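Local coordinates for protein endoglucanase A (Clostridium cellulolyticum, PDB 1EDG) that hydrolyses internal beta-1,4-glucosidic bonds of cellulose as a family 5 glycoside hydrolase, here represented by its catalytic domain, at residues Y131-K142 with D191-D202. Numbering follows the deposited sequence.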
loop_
_atom_site.group_PDB
_atom_site.type_symbol
_atom_site.label_atom_id
_atom_site.label_comp_id
_atom_site.label_asym_id
_atom_site.label_seq_id
_atom_site.Cartn_x
_atom_site.Cartn_y
_atom_site.Cartn_z
ATOM N N TYR A 131 16.937 6.985 2.590
ATOM C CA TYR A 131 16.875 7.100 4.046
ATOM C C TYR A 131 17.105 5.725 4.671
ATOM O O TYR A 131 17.038 4.707 3.983
ATOM C CB TYR A 131 15.520 7.691 4.497
ATOM C CG TYR A 131 14.315 6.777 4.335
ATOM C CD1 TYR A 131 13.609 6.721 3.133
ATOM C CD2 TYR A 131 13.899 5.950 5.375
ATOM C CE1 TYR A 131 12.519 5.858 2.973
ATOM C CE2 TYR A 131 12.815 5.084 5.224
ATOM C CZ TYR A 131 12.134 5.043 4.018
ATOM O OH TYR A 131 11.083 4.168 3.862
ATOM N N PHE A 132 17.441 5.701 5.955
ATOM C CA PHE A 132 17.657 4.454 6.686
ATOM C C PHE A 132 17.251 4.807 8.109
ATOM O O PHE A 132 17.829 5.704 8.725
ATOM C CB PHE A 132 19.122 4.004 6.628
ATOM C CG PHE A 132 19.329 2.582 7.066
ATOM C CD1 PHE A 132 19.168 1.532 6.165
ATOM C CD2 PHE A 132 19.650 2.283 8.387
ATOM C CE1 PHE A 132 19.323 0.202 6.577
ATOM C CE2 PHE A 132 19.806 0.954 8.806
ATOM C CZ PHE A 132 19.642 -0.084 7.900
ATOM N N PRO A 133 16.217 4.132 8.633
ATOM C CA PRO A 133 15.681 4.358 9.980
ATOM C C PRO A 133 16.505 3.910 11.189
ATOM O O PRO A 133 16.136 2.959 11.878
ATOM C CB PRO A 133 14.330 3.649 9.918
ATOM C CG PRO A 133 14.638 2.462 9.081
ATOM C CD PRO A 133 15.470 3.056 7.952
ATOM N N SER A 134 17.622 4.590 11.429
ATOM C CA SER A 134 18.471 4.315 12.588
ATOM C C SER A 134 19.116 5.652 12.937
ATOM O O SER A 134 19.284 6.511 12.066
ATOM C CB SER A 134 19.519 3.229 12.301
ATOM O OG SER A 134 20.596 3.712 11.519
ATOM N N SER A 135 19.432 5.849 14.213
ATOM C CA SER A 135 20.014 7.108 14.674
ATOM C C SER A 135 21.257 7.595 13.936
ATOM O O SER A 135 21.391 8.793 13.672
ATOM C CB SER A 135 20.275 7.055 16.179
ATOM O OG SER A 135 19.052 7.060 16.894
ATOM N N GLN A 136 22.149 6.683 13.569
ATOM C CA GLN A 136 23.361 7.093 12.867
ATOM C C GLN A 136 23.053 7.750 11.524
ATOM O O GLN A 136 23.813 8.601 11.049
ATOM C CB GLN A 136 24.311 5.910 12.659
ATOM C CG GLN A 136 25.664 6.331 12.081
ATOM C CD GLN A 136 26.656 5.190 11.975
ATOM O OE1 GLN A 136 26.298 4.064 11.621
ATOM N NE2 GLN A 136 27.915 5.478 12.274
ATOM N N TYR A 137 21.910 7.400 10.941
ATOM C CA TYR A 137 21.531 7.943 9.646
ATOM C C TYR A 137 20.409 8.974 9.646
ATOM O O TYR A 137 19.888 9.313 8.583
ATOM C CB TYR A 137 21.202 6.797 8.692
ATOM C CG TYR A 137 22.394 5.919 8.408
ATOM C CD1 TYR A 137 23.337 6.284 7.446
ATOM C CD2 TYR A 137 22.605 4.747 9.128
ATOM C CE1 TYR A 137 24.462 5.506 7.211
ATOM C CE2 TYR A 137 23.728 3.960 8.904
ATOM C CZ TYR A 137 24.652 4.346 7.946
ATOM O OH TYR A 137 25.777 3.578 7.735
ATOM N N MET A 138 20.092 9.542 10.807
ATOM C CA MET A 138 19.016 10.525 10.888
ATOM C C MET A 138 19.226 11.800 10.086
ATOM O O MET A 138 18.276 12.332 9.513
ATOM C CB MET A 138 18.687 10.870 12.343
ATOM C CG MET A 138 17.645 9.954 12.983
ATOM S SD MET A 138 16.028 9.948 12.124
ATOM C CE MET A 138 16.207 8.460 11.131
ATOM N N ALA A 139 20.464 12.282 10.025
ATOM C CA ALA A 139 20.776 13.507 9.293
ATOM C C ALA A 139 20.408 13.413 7.816
ATOM O O ALA A 139 19.672 14.253 7.299
ATOM C CB ALA A 139 22.251 13.852 9.441
ATOM N N SER A 140 20.928 12.398 7.136
ATOM C CA SER A 140 20.643 12.218 5.721
ATOM C C SER A 140 19.187 11.807 5.486
ATOM O O SER A 140 18.555 12.259 4.523
ATOM C CB SER A 140 21.599 11.189 5.113
ATOM O OG SER A 140 21.715 10.048 5.945
ATOM N N SER A 141 18.658 10.968 6.374
ATOM C CA SER A 141 17.273 10.500 6.267
ATOM C C SER A 141 16.293 11.663 6.303
ATOM O O SER A 141 15.387 11.739 5.470
ATOM C CB SER A 141 16.945 9.496 7.376
ATOM O OG SER A 141 17.714 8.307 7.240
ATOM N N LYS A 142 16.483 12.580 7.248
ATOM C CA LYS A 142 15.617 13.749 7.357
ATOM C C LYS A 142 15.721 14.601 6.107
ATOM O O LYS A 142 14.713 15.098 5.603
ATOM C CB LYS A 142 15.999 14.599 8.566
ATOM C CG LYS A 142 15.554 14.039 9.898
ATOM C CD LYS A 142 16.160 14.851 11.038
ATOM C CE LYS A 142 15.213 14.942 12.214
ATOM N NZ LYS A 142 14.092 15.879 11.908
ATOM N N ASP A 191 15.104 1.598 18.527
ATOM C CA ASP A 191 15.713 2.825 18.027
ATOM C C ASP A 191 15.080 3.144 16.664
ATOM O O ASP A 191 14.698 4.285 16.395
ATOM C CB ASP A 191 17.229 2.638 17.871
ATOM C CG ASP A 191 17.893 3.802 17.151
ATOM O OD1 ASP A 191 17.845 4.935 17.669
ATOM O OD2 ASP A 191 18.463 3.584 16.061
ATOM N N SER A 192 14.940 2.116 15.831
ATOM C CA SER A 192 14.350 2.255 14.496
ATOM C C SER A 192 12.909 2.786 14.572
ATOM O O SER A 192 12.547 3.725 13.860
ATOM C CB SER A 192 14.397 0.906 13.768
ATOM O OG SER A 192 14.155 1.054 12.380
ATOM N N ILE A 193 12.109 2.221 15.474
ATOM C CA ILE A 193 10.721 2.636 15.667
ATOM C C ILE A 193 10.645 4.119 16.023
ATOM O O ILE A 193 9.794 4.853 15.511
ATOM C CB ILE A 193 10.050 1.785 16.773
ATOM C CG1 ILE A 193 9.822 0.358 16.263
ATOM C CG2 ILE A 193 8.741 2.428 17.246
ATOM C CD1 ILE A 193 9.309 -0.612 17.319
ATOM N N ASN A 194 11.547 4.565 16.894
ATOM C CA ASN A 194 11.580 5.970 17.294
ATOM C C ASN A 194 11.964 6.836 16.096
ATOM O O ASN A 194 11.369 7.890 15.864
ATOM C CB ASN A 194 12.553 6.178 18.460
ATOM C CG ASN A 194 12.122 5.433 19.717
ATOM O OD1 ASN A 194 10.926 5.211 19.951
ATOM N ND2 ASN A 194 13.094 5.038 20.534
ATOM N N CYS A 195 12.932 6.367 15.309
ATOM C CA CYS A 195 13.367 7.089 14.119
ATOM C C CYS A 195 12.219 7.193 13.112
ATOM O O CYS A 195 12.054 8.221 12.454
ATOM C CB CYS A 195 14.566 6.392 13.473
ATOM S SG CYS A 195 16.139 6.624 14.352
ATOM N N ILE A 196 11.432 6.124 12.993
ATOM C CA ILE A 196 10.295 6.105 12.076
ATOM C C ILE A 196 9.246 7.117 12.546
ATOM O O ILE A 196 8.662 7.839 11.732
ATOM C CB ILE A 196 9.710 4.676 11.943
ATOM C CG1 ILE A 196 10.719 3.781 11.203
ATOM C CG2 ILE A 196 8.354 4.705 11.227
ATOM C CD1 ILE A 196 10.371 2.310 11.196
ATOM N N ASN A 197 9.049 7.223 13.860
ATOM C CA ASN A 197 8.101 8.195 14.406
ATOM C C ASN A 197 8.550 9.605 14.001
ATOM O O ASN A 197 7.733 10.435 13.585
ATOM C CB ASN A 197 8.021 8.097 15.943
ATOM C CG ASN A 197 7.243 6.878 16.422
ATOM O OD1 ASN A 197 6.375 6.358 15.717
ATOM N ND2 ASN A 197 7.540 6.429 17.637
ATOM N N GLN A 198 9.857 9.858 14.089
ATOM C CA GLN A 198 10.423 11.158 13.728
ATOM C C GLN A 198 10.282 11.450 12.232
ATOM O O GLN A 198 9.883 12.549 11.843
ATOM C CB GLN A 198 11.896 11.239 14.152
ATOM C CG GLN A 198 12.115 11.174 15.677
ATOM C CD GLN A 198 13.593 11.144 16.078
ATOM O OE1 GLN A 198 14.060 10.194 16.719
ATOM N NE2 GLN A 198 14.331 12.186 15.706
ATOM N N LEU A 199 10.587 10.463 11.394
ATOM C CA LEU A 199 10.477 10.641 9.948
ATOM C C LEU A 199 9.031 10.874 9.496
ATOM O O LEU A 199 8.779 11.693 8.608
ATOM C CB LEU A 199 11.128 9.470 9.210
ATOM C CG LEU A 199 12.651 9.390 9.404
ATOM C CD1 LEU A 199 13.192 8.103 8.792
ATOM C CD2 LEU A 199 13.338 10.615 8.814
ATOM N N ASN A 200 8.080 10.188 10.127
ATOM C CA ASN A 200 6.666 10.384 9.804
ATOM C C ASN A 200 6.288 11.828 10.145
ATOM O O ASN A 200 5.576 12.499 9.393
ATOM C CB ASN A 200 5.787 9.408 10.596
ATOM C CG ASN A 200 5.592 8.086 9.883
ATOM O OD1 ASN A 200 5.542 8.038 8.651
ATOM N ND2 ASN A 200 5.453 7.011 10.648
ATOM N N GLN A 201 6.799 12.312 11.276
ATOM C CA GLN A 201 6.542 13.676 11.718
ATOM C C GLN A 201 7.123 14.690 10.725
ATOM O O GLN A 201 6.463 15.670 10.373
ATOM C CB GLN A 201 7.123 13.899 13.120
ATOM C CG GLN A 201 6.786 15.249 13.708
ATOM C CD GLN A 201 5.298 15.428 13.952
ATOM O OE1 GLN A 201 4.740 14.825 14.866
ATOM N NE2 GLN A 201 4.655 16.253 13.143
ATOM N N ASP A 202 8.348 14.451 10.260
ATOM C CA ASP A 202 8.987 15.353 9.293
ATOM C C ASP A 202 8.196 15.391 7.979
ATOM O O ASP A 202 8.023 16.453 7.384
ATOM C CB ASP A 202 10.434 14.921 9.020
ATOM C CG ASP A 202 11.345 15.117 10.228
ATOM O OD1 ASP A 202 11.154 16.100 10.978
ATOM O OD2 ASP A 202 12.255 14.287 10.431
#
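Both carboxylate oxygens of Asp191 grip Ser135, each through its syn lone pair: OD2 accepts the backbone N at 3.1 Å with an N-H...O angle of 166°, and OD1 takes the hydroxyl OG at 2.6 Å. Two bonds to one residue restrain the rotation of the carboxylate. Asp191 reaches the loop because its CG lies anti to the backbone N. One residue on, Ser192 OG donates to Pro133 O at 2.8 Å, in the carbonyl plane, while Pro133 CB rests on Ile196 CG1. Against the next two turns of the helix, Met138, bent at chi2 and chi3, packs its CE 3.5 Å from Cys195 CB and 3.8 Å from Leu199 CD1. In the TIM barrel of this enzyme, strands 116-120 and 163-166 are parallel neighbours; the loop and helix 138-155 that follow the first here meet helix 187-209, which follows the second. The two helical segments run at 31° with axes 10.9 Å apart, and Leu199 CD2 lies 4.0 Å from both Ser141 C and Lys142 N. Farther along, Lys142 NZ forms a salt bridge with Asp202, 2.8 Å from OD2 and tilted out of the carboxylate plane. An inverse gamma turn centred on Pro133, closed by Ser134 N to Phe132 O, presents the Pro133 carbonyl. Behind the first shell, Phe132 N donates almost straight (175°) to Ser141 OG, tying the loop to the start of its own helix.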